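Local coordinates for DUF4276 family protein (Pyrococcus horikoshii, PDB 2P62) that is of unknown function but belongs to a Toprim-like family, whose relatives include topoisomerases, primases and nucleases that depend on divalent metal ions, at residues V74-S77 against V78-V82; V94-D97 against V98-N102; H217-R220 against E221-I224. All blocks are in the same frame, centred on the assembly; numbering follows the deposited sequence.

Interaction 1: residues V74-S77 against V78-V82; sequences VLKS and VLDSV
Val-74 and Val-78 meet on the buried side of helix 71-84, one turn apart, with CG1 of Val-74 4.3 Å from CG2 of Val-78. With CG2 beside its own backbone N, Val-78 points this methyl back toward the preceding turn, 3.3 Å from O of Val-74. Leu-79 repeats this a position later: its CB sits 3.1 Å from O of Leu-75, and both its methyls stay near that oxygen. Beneath these side chains the helical ladder is regular, with Asp-80 N 2.8 Å from Lys-76 O and Ser-81 N 2.8 Å from Ser-77 O. Ser-81 is buried where the helix meets helix 39-42, and its OG has Lys-41 O and Ser-77 O both within reach. The helix is the connection of a beta-alpha-beta crossover from strand 58-63 to strand 89-97, which lie on either side of strand 2-7 in the sheet; Leu-75 packs on Val-92 and Val-78 on Val-89. The solvent side is looser and polar. Lys-76 runs out extended and bends only at its last torsion (chi4 -52°), which turns NZ back to OD1 of Asp-80. This salt bridge spans 3.1 Å and uses the syn lone pair of OD1. The other oxygen, OD2, pairs with Arg-115, so one carboxylate joins a lysine of its own helix to an arginine from a loop. Replacing Asp-80 by alanine removes the carboxylate, which would probably leave Lys-76 and Arg-115 without their shared counter-charge and the lysine amine free to turn. Nearby, OG of Ser-77 is hydrogen-bonded to O of Lys-73.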
ATOM      1  N   VAL A  74      23.786  -7.693   3.040  1.00 35.97           N
ATOM      2  CA  VAL A  74      23.716  -6.549   3.938  1.00 34.41           C
ATOM      3  C   VAL A  74      24.495  -6.791   5.226  1.00 33.17           C
ATOM      4  O   VAL A  74      25.176  -5.897   5.718  1.00 32.63           O
ATOM      5  CB  VAL A  74      22.263  -6.227   4.304  1.00 34.35           C
ATOM      6  CG1 VAL A  74      22.221  -5.137   5.373  1.00 32.73           C
ATOM      7  CG2 VAL A  74      21.520  -5.790   3.064  1.00 32.69           C
ATOM      8  N   LEU A  75      24.382  -8.003   5.762  1.00 32.12           N
ATOM      9  CA  LEU A  75      25.065  -8.371   6.993  1.00 31.43           C
ATOM     10  C   LEU A  75      26.570  -8.351   6.831  1.00 31.05           C
ATOM     11  O   LEU A  75      27.297  -7.893   7.713  1.00 31.36           O
ATOM     12  CB  LEU A  75      24.634  -9.770   7.450  1.00 32.43           C
ATOM     13  CG  LEU A  75      23.402  -9.861   8.348  1.00 33.88           C
ATOM     14  CD1 LEU A  75      22.947 -11.313   8.506  1.00 34.65           C
ATOM     15  CD2 LEU A  75      23.753  -9.262   9.698  1.00 35.36           C
ATOM     16  N   LYS A  76      27.033  -8.859   5.697  1.00 31.38           N
ATOM     17  CA  LYS A  76      28.460  -8.915   5.431  1.00 32.10           C
ATOM     18  C   LYS A  76      29.034  -7.499   5.407  1.00 31.75           C
ATOM     19  O   LYS A  76      30.017  -7.207   6.084  1.00 32.87           O
ATOM     20  CB  LYS A  76      28.708  -9.626   4.101  1.00 32.50           C
ATOM     21  CG  LYS A  76      30.143 -10.020   3.891  1.00 34.72           C
ATOM     22  CD  LYS A  76      30.331 -10.720   2.554  1.00 37.59           C
ATOM     23  CE  LYS A  76      31.744 -11.294   2.439  1.00 38.84           C
ATOM     24  NZ  LYS A  76      32.782 -10.258   2.736  1.00 38.06           N
ATOM     25  N   SER A  77      28.397  -6.620   4.641  1.00 29.37           N
ATOM     26  CA  SER A  77      28.836  -5.242   4.550  1.00 31.08           C
ATOM     27  C   SER A  77      28.908  -4.603   5.927  1.00 31.18           C
ATOM     28  O   SER A  77      29.975  -4.170   6.357  1.00 32.71           O
ATOM     29  CB  SER A  77      27.880  -4.424   3.684  1.00 32.45           C
ATOM     30  OG  SER A  77      27.659  -5.032   2.431  1.00 35.51           O
ATOM     31  N   VAL A  78      27.771  -4.537   6.615  1.00 30.40           N
ATOM     32  CA  VAL A  78      27.727  -3.910   7.934  1.00 32.23           C
ATOM     33  C   VAL A  78      28.801  -4.482   8.864  1.00 33.27           C
ATOM     34  O   VAL A  78      29.569  -3.729   9.466  1.00 34.34           O
ATOM     35  CB  VAL A  78      26.316  -4.044   8.594  1.00 31.25           C
ATOM     36  CG1 VAL A  78      26.331  -3.424   9.967  1.00 32.20           C
ATOM     37  CG2 VAL A  78      25.258  -3.339   7.744  1.00 29.04           C
ATOM     38  N   LEU A  79      28.866  -5.808   8.956  1.00 33.07           N
ATOM     39  CA  LEU A  79      29.852  -6.491   9.792  1.00 33.75           C
ATOM     40  C   LEU A  79      31.286  -6.126   9.413  1.00 35.20           C
ATOM     41  O   LEU A  79      32.123  -5.884  10.281  1.00 36.93           O
ATOM     42  CB  LEU A  79      29.667  -8.005   9.680  1.00 33.23           C
ATOM     43  CG  LEU A  79      28.943  -8.792  10.769  1.00 30.65           C
ATOM     44  CD1 LEU A  79      27.827  -7.988  11.392  1.00 29.78           C
ATOM     45  CD2 LEU A  79      28.422 -10.068  10.147  1.00 29.14           C
ATOM     46  N   ASP A  80      31.583  -6.112   8.117  1.00 35.67           N
ATOM     47  CA  ASP A  80      32.931  -5.761   7.673  1.00 36.96           C
ATOM     48  C   ASP A  80      33.196  -4.288   8.020  1.00 37.95           C
ATOM     49  O   ASP A  80      34.274  -3.939   8.510  1.00 39.12           O
ATOM     50  CB  ASP A  80      33.089  -6.010   6.162  1.00 36.46           C
ATOM     51  CG  ASP A  80      33.242  -7.504   5.815  1.00 38.23           C
ATOM     52  OD1 ASP A  80      32.983  -7.869   4.649  1.00 38.44           O
ATOM     53  OD2 ASP A  80      33.641  -8.317   6.688  1.00 37.49           O
ATOM     54  N   SER A  81      32.210  -3.426   7.785  1.00 36.62           N
ATOM     55  CA  SER A  81      32.372  -2.013   8.105  1.00 35.34           C
ATOM     56  C   SER A  81      32.638  -1.857   9.605  1.00 34.37           C
ATOM     57  O   SER A  81      33.445  -1.024  10.012  1.00 34.19           O
ATOM     58  CB  SER A  81      31.121  -1.221   7.700  1.00 36.49           C
ATOM     59  OG  SER A  81      30.885  -1.308   6.303  1.00 35.84           O
ATOM     60  N   VAL A  82      31.969  -2.658  10.431  1.00 32.02           N
ATOM     61  CA  VAL A  82      32.185  -2.570  11.870  1.00 31.94           C
ATOM     62  C   VAL A  82      33.599  -3.049  12.224  1.00 33.23           C
ATOM     63  O   VAL A  82      34.276  -2.450  13.057  1.00 30.66           O
ATOM     64  CB  VAL A  82      31.134  -3.402  12.664  1.00 30.80           C
ATOM     65  CG1 VAL A  82      31.464  -3.387  14.161  1.00 27.91           C
ATOM     66  CG2 VAL A  82      29.743  -2.832  12.443  1.00 29.03           C
TER

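Interaction 2: residues V94-D97 against V98-N102; sequences VVRD and VDEGN
Arg-96 leaves the strand with CG anti to the backbone N (chi1 -178°), runs straight through CD, then bends at chi3 (76°), which carries its guanidinium against the loop that follows. Glu-100 turns the other way, CG beside its own N, and its carboxylate reaches back to the aliphatic part of the arginine, placing OE1 3.2 Å from Arg-96 CG. The same oxygen has a long, weak ion pair with Lys-68. The two side chains therefore meet along the arginine's stem rather than at its head: NE of Arg-96 is 4.6 Å from OE1 of Glu-100, and the guanidinium and carboxylate planes stand 85° apart. The backbone of the loop meets the charged head instead. The carbonyl O of Glu-100 lies 3.2 Å above one face of the Arg-96 guanidinium, toward its rim, whereas O of Asn-102 approaches at the edge. A water accepts from Arg-96 NH1 and from Asn-102 N, 3.0 Å from each, and so ties the strand's side chain to the end of the loop. Trp-107 of helix 104-109 adds a cation-pi contact. Asp-97, at the end of strand 89-97, and Asp-99 are spaced like the DxD motif of Toprim domains, and Glu-9, beside Glu-100, follows the first strand as the Toprim glutamate does; such acidic clusters bind magnesium in relatives, so a similar site here is plausible. Asp-97 OD2 and Glu-100 OE2 are like charges 4.4 Å apart, which a bound cation would probably ease, while OD1 of Asp-97 accepts a hydrogen bond from backbone N of Leu-152. CA of Gly-101 lies over the same guanidinium face as O of Glu-100; its phi is positive, and a beta carbon there would sit 3.0 Å from Arg-96 NH1.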
ATOM      1  N   VAL A  94      16.933  -9.281  13.160  1.00 22.61           N
ATOM      2  CA  VAL A  94      16.423  -9.859  11.925  1.00 22.92           C
ATOM      3  C   VAL A  94      15.086 -10.507  12.261  1.00 23.56           C
ATOM      4  O   VAL A  94      15.042 -11.511  12.962  1.00 23.76           O
ATOM      5  CB  VAL A  94      17.410 -10.897  11.357  1.00 23.75           C
ATOM      6  CG1 VAL A  94      16.891 -11.437  10.022  1.00 24.95           C
ATOM      7  CG2 VAL A  94      18.778 -10.251  11.155  1.00 21.33           C
ATOM      8  N   VAL A  95      14.001  -9.912  11.776  1.00 24.45           N
ATOM      9  CA  VAL A  95      12.654 -10.391  12.053  1.00 24.19           C
ATOM     10  C   VAL A  95      11.994 -11.050  10.861  1.00 25.87           C
ATOM     11  O   VAL A  95      11.945 -10.480   9.767  1.00 26.26           O
ATOM     12  CB  VAL A  95      11.766  -9.231  12.527  1.00 24.96           C
ATOM     13  CG1 VAL A  95      10.322  -9.708  12.737  1.00 17.79           C
ATOM     14  CG2 VAL A  95      12.355  -8.648  13.817  1.00 22.76           C
ATOM     15  N   ARG A  96      11.474 -12.249  11.087  1.00 24.98           N
ATOM     16  CA  ARG A  96      10.819 -13.012  10.037  1.00 27.06           C
ATOM     17  C   ARG A  96       9.709 -13.865  10.628  1.00 28.09           C
ATOM     18  O   ARG A  96       9.817 -14.336  11.759  1.00 29.26           O
ATOM     19  CB  ARG A  96      11.833 -13.925   9.327  1.00 26.23           C
ATOM     20  CG  ARG A  96      11.209 -14.716   8.177  1.00 27.15           C
ATOM     21  CD  ARG A  96      12.208 -15.583   7.439  1.00 26.79           C
ATOM     22  NE  ARG A  96      12.561 -16.791   8.188  1.00 29.33           N
ATOM     23  CZ  ARG A  96      13.361 -17.750   7.727  1.00 26.01           C
ATOM     24  NH1 ARG A  96      13.898 -17.653   6.519  1.00 26.36           N
ATOM     25  NH2 ARG A  96      13.630 -18.805   8.478  1.00 27.15           N
ATOM     26  N   ASP A  97       8.633 -14.056   9.873  1.00 28.46           N
ATOM     27  CA  ASP A  97       7.544 -14.892  10.361  1.00 29.16           C
ATOM     28  C   ASP A  97       8.136 -16.269  10.639  1.00 29.55           C
ATOM     29  O   ASP A  97       9.090 -16.691   9.981  1.00 29.39           O
ATOM     30  CB  ASP A  97       6.437 -15.080   9.314  1.00 29.62           C
ATOM     31  CG  ASP A  97       5.705 -13.800   8.973  1.00 31.70           C
ATOM     32  OD1 ASP A  97       5.576 -12.912   9.851  1.00 33.09           O
ATOM     33  OD2 ASP A  97       5.220 -13.702   7.821  1.00 32.61           O
ATOM     34  N   VAL A  98       7.554 -16.962  11.606  1.00 29.97           N
ATOM     35  CA  VAL A  98       7.973 -18.305  11.960  1.00 30.70           C
ATOM     36  C   VAL A  98       7.678 -19.259  10.793  1.00 32.01           C
ATOM     37  O   VAL A  98       8.461 -20.158  10.510  1.00 33.52           O
ATOM     38  CB  VAL A  98       7.227 -18.755  13.245  1.00 31.02           C
ATOM     39  CG1 VAL A  98       7.467 -20.229  13.518  1.00 26.82           C
ATOM     40  CG2 VAL A  98       7.687 -17.901  14.429  1.00 27.94           C
ATOM     41  N   ASP A  99       6.553 -19.031  10.115  1.00 36.33           N
ATOM     42  CA  ASP A  99       6.096 -19.827   8.963  1.00 39.33           C
ATOM     43  C   ASP A  99       7.093 -20.034   7.851  1.00 40.00           C
ATOM     44  O   ASP A  99       7.212 -21.129   7.308  1.00 43.23           O
ATOM     45  CB  ASP A  99       4.899 -19.166   8.301  1.00 42.91           C
ATOM     46  CG  ASP A  99       3.660 -19.306   9.094  1.00 46.49           C
ATOM     47  OD1 ASP A  99       2.667 -18.632   8.742  1.00 48.60           O
ATOM     48  OD2 ASP A  99       3.678 -20.096  10.064  1.00 51.57           O
ATOM     49  N   GLU A 100       7.765 -18.955   7.477  1.00 39.60           N
ATOM     50  CA  GLU A 100       8.716 -19.005   6.387  1.00 39.78           C
ATOM     51  C   GLU A 100       9.966 -19.785   6.738  1.00 38.74           C
ATOM     52  O   GLU A 100      10.445 -19.741   7.875  1.00 40.59           O
ATOM     53  CB  GLU A 100       9.092 -17.588   5.955  1.00 41.28           C
ATOM     54  CG  GLU A 100       7.911 -16.641   5.811  1.00 43.85           C
ATOM     55  CD  GLU A 100       8.305 -15.319   5.177  1.00 46.80           C
ATOM     56  OE1 GLU A 100       9.351 -14.753   5.563  1.00 48.55           O
ATOM     57  OE2 GLU A 100       7.561 -14.846   4.291  1.00 48.98           O
ATOM     58  N   GLY A 101      10.475 -20.503   5.739  1.00 37.12           N
ATOM     59  CA  GLY A 101      11.681 -21.300   5.880  1.00 34.11           C
ATOM     60  C   GLY A 101      11.825 -22.099   7.158  1.00 34.45           C
ATOM     61  O   GLY A 101      10.851 -22.593   7.719  1.00 33.85           O
ATOM     62  N   ASN A 102      13.064 -22.244   7.610  1.00 35.11           N
ATOM     63  CA  ASN A 102      13.329 -22.976   8.832  1.00 36.71           C
ATOM     64  C   ASN A 102      13.435 -22.015  10.006  1.00 34.84           C
ATOM     65  O   ASN A 102      13.010 -20.867   9.907  1.00 35.95           O
ATOM     66  CB  ASN A 102      14.608 -23.791   8.683  1.00 41.41           C
ATOM     67  CG  ASN A 102      14.421 -25.000   7.778  1.00 47.14           C
ATOM     68  OD1 ASN A 102      13.625 -25.914   8.075  1.00 48.03           O
ATOM     69  ND2 ASN A 102      15.153 -25.014   6.662  1.00 46.71           N
TER
HETATM   70  O   HOH W   1      14.838 -20.469   5.961  1.00 29.57           O

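Interaction 3: residues H217-R220 against E221-I224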
ATOM      1  N   HIS A 217      -3.887   5.250  22.889  1.00 45.36           N
ATOM      2  CA  HIS A 217      -4.602   6.353  23.505  1.00 48.40           C
ATOM      3  C   HIS A 217      -5.879   5.938  24.237  1.00 48.71           C
ATOM      4  O   HIS A 217      -6.183   6.495  25.286  1.00 49.52           O
ATOM      5  CB  HIS A 217      -4.934   7.413  22.452  1.00 51.42           C
ATOM      6  CG  HIS A 217      -3.778   8.298  22.097  1.00 55.27           C
ATOM      7  ND1 HIS A 217      -3.664   8.920  20.871  1.00 55.68           N
ATOM      8  CD2 HIS A 217      -2.698   8.686  22.817  1.00 56.84           C
ATOM      9  CE1 HIS A 217      -2.562   9.650  20.852  1.00 56.74           C
ATOM     10  NE2 HIS A 217      -1.958   9.525  22.020  1.00 57.58           N
ATOM     11  N   ARG A 218      -6.625   4.969  23.708  1.00 48.78           N
ATOM     12  CA  ARG A 218      -7.866   4.553  24.367  1.00 48.11           C
ATOM     13  C   ARG A 218      -7.711   3.446  25.401  1.00 47.49           C
ATOM     14  O   ARG A 218      -8.450   3.416  26.389  1.00 47.13           O
ATOM     15  CB  ARG A 218      -8.928   4.129  23.340  1.00 48.55           C
ATOM     16  CG  ARG A 218      -8.611   2.871  22.538  1.00 49.33           C
ATOM     17  CD  ARG A 218      -9.792   2.489  21.639  1.00 48.93           C
ATOM     18  NE  ARG A 218      -9.433   1.512  20.610  1.00 47.98           N
ATOM     19  CZ  ARG A 218      -9.373   0.195  20.794  1.00 46.76           C
ATOM     20  NH1 ARG A 218      -9.655  -0.333  21.977  1.00 45.83           N
ATOM     21  NH2 ARG A 218      -9.017  -0.595  19.790  1.00 45.53           N
ATOM     22  N   ASN A 219      -6.764   2.539  25.179  1.00 45.32           N
ATOM     23  CA  ASN A 219      -6.541   1.439  26.109  1.00 43.87           C
ATOM     24  C   ASN A 219      -5.104   0.954  26.033  1.00 43.58           C
ATOM     25  O   ASN A 219      -4.822  -0.130  25.531  1.00 43.83           O
ATOM     26  CB  ASN A 219      -7.503   0.291  25.801  1.00 44.77           C
ATOM     27  CG  ASN A 219      -7.491  -0.793  26.871  1.00 47.39           C
ATOM     28  OD1 ASN A 219      -8.346  -1.684  26.873  1.00 47.76           O
ATOM     29  ND2 ASN A 219      -6.517  -0.730  27.778  1.00 48.37           N
ATOM     30  N   ARG A 220      -4.203   1.775  26.557  1.00 43.84           N
ATOM     31  CA  ARG A 220      -2.779   1.484  26.564  1.00 42.91           C
ATOM     32  C   ARG A 220      -2.439   0.138  27.201  1.00 43.10           C
ATOM     33  O   ARG A 220      -1.605  -0.607  26.683  1.00 43.33           O
ATOM     34  CB  ARG A 220      -2.039   2.607  27.297  1.00 43.65           C
ATOM     35  CG  ARG A 220      -0.519   2.605  27.122  1.00 44.98           C
ATOM     36  CD  ARG A 220       0.059   3.966  27.493  1.00 44.56           C
ATOM     37  NE  ARG A 220       1.493   4.092  27.241  1.00 44.56           N
ATOM     38  CZ  ARG A 220       2.445   3.594  28.024  1.00 45.84           C
ATOM     39  NH1 ARG A 220       2.120   2.924  29.123  1.00 47.06           N
ATOM     40  NH2 ARG A 220       3.725   3.782  27.714  1.00 44.63           N
ATOM     41  N   GLU A 221      -3.090  -0.176  28.316  1.00 42.40           N
ATOM     42  CA  GLU A 221      -2.819  -1.426  29.019  1.00 42.63           C
ATOM     43  C   GLU A 221      -3.124  -2.665  28.205  1.00 41.04           C
ATOM     44  O   GLU A 221      -2.465  -3.700  28.355  1.00 39.99           O
ATOM     45  CB  GLU A 221      -3.587  -1.465  30.341  1.00 46.32           C
ATOM     46  CG  GLU A 221      -3.103  -0.401  31.313  1.00 51.92           C
ATOM     47  CD  GLU A 221      -1.583  -0.364  31.388  1.00 55.71           C
ATOM     48  OE1 GLU A 221      -0.977  -1.424  31.680  1.00 57.19           O
ATOM     49  OE2 GLU A 221      -0.997   0.718  31.145  1.00 57.85           O
ATOM     50  N   LEU A 222      -4.128  -2.566  27.348  1.00 39.87           N
ATOM     51  CA  LEU A 222      -4.490  -3.693  26.510  1.00 39.12           C
ATOM     52  C   LEU A 222      -3.317  -4.023  25.568  1.00 37.64           C
ATOM     53  O   LEU A 222      -2.941  -5.185  25.439  1.00 35.46           O
ATOM     54  CB  LEU A 222      -5.748  -3.361  25.707  1.00 39.39           C
ATOM     55  CG  LEU A 222      -6.239  -4.507  24.825  1.00 41.36           C
ATOM     56  CD1 LEU A 222      -6.719  -5.665  25.703  1.00 41.08           C
ATOM     57  CD2 LEU A 222      -7.359  -4.010  23.931  1.00 44.96           C
ATOM     58  N   LEU A 223      -2.741  -3.002  24.928  1.00 37.03           N
ATOM     59  CA  LEU A 223      -1.615  -3.195  24.006  1.00 38.04           C
ATOM     60  C   LEU A 223      -0.393  -3.760  24.727  1.00 37.28           C
ATOM     61  O   LEU A 223       0.277  -4.670  24.228  1.00 37.50           O
ATOM     62  CB  LEU A 223      -1.216  -1.873  23.334  1.00 38.17           C
ATOM     63  CG  LEU A 223      -0.011  -1.964  22.376  1.00 37.76           C
ATOM     64  CD1 LEU A 223      -0.456  -2.632  21.084  1.00 34.45           C
ATOM     65  CD2 LEU A 223       0.562  -0.578  22.088  1.00 36.13           C
ATOM     66  N   ILE A 224      -0.101  -3.208  25.897  1.00 36.97           N
ATOM     67  CA  ILE A 224       1.033  -3.662  26.683  1.00 37.08           C
ATOM     68  C   ILE A 224       0.839  -5.126  27.056  1.00 37.21           C
ATOM     69  O   ILE A 224       1.769  -5.921  26.961  1.00 38.13           O
ATOM     70  CB  ILE A 224       1.202  -2.790  27.951  1.00 37.30           C
ATOM     71  CG1 ILE A 224       1.745  -1.412  27.549  1.00 37.05           C
ATOM     72  CG2 ILE A 224       2.126  -3.469  28.939  1.00 34.93           C
ATOM     73  CD1 ILE A 224       1.832  -0.415  28.689  1.00 41.83           C
TER
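Arg-220 stretches out along the first turn of helix 220-229 and crosses Ile-224 at a slant. With CG anti to the backbone N (chi1 -167°) and the chain extended as far as NE, the arginine brings NH1 to 3.4 Å from CD1 of Ile-224, the tip of the longer branch. That methyl approaches the guanidinium obliquely. Glu-221 lies differently: its OE2 is at the edge of the Arg-220 guanidinium, near its plane, but at 4.3 Å from NH1 it is beyond salt-bridge range. On another side of the turn, the side chain of Asn-219 crosses that of Leu-222 at about a right angle, its CG 3.3 Å from CB of Leu-222. Asn-219 occupies the N-cap position, where the chain leaves helix 204-218 and turns directly into the next helix. Its carbonyl O receives a weak hydrogen bond from Leu-222 N (3.1 Å), and the regular pattern follows with Ile-224 N donating to Arg-220 O at 3.1 Å and an N-H...O angle of 167°. Leu-222 and Leu-223 both touch Met-215, packing the new helix against the one just ended. Since Arg-220 offers Ile-224 a mainly van der Waals contact and Glu-221 stays at a distance, any attraction between Arg-220 and Glu-221 is probably diffuse and not a fixed bond, whereas Arg-218 is held by a salt bridge to Asp-163.

In the fold
Along the chain the three contacts come in series. Interactions 1 and 2 belong to consecutive elements, helix 71-84 and strand 89-97, and their centres lie about 22 Å apart, though their nearest atoms come within about 5 Å without touching. The helix of interaction 1 covers the sheet whose strand 89-97 opens at its far end into the acidic loop of interaction 2, consistent with a Toprim-like alpha/beta fold. Interaction 3 sits in the helical C-terminal part, at the junction of helices 204-218 and 220-229. Its centre is about 38 Å from that of interaction 1 and about 27 Å from that of interaction 2, across the chain's centre from both, well removed from the possible metal-binding loop.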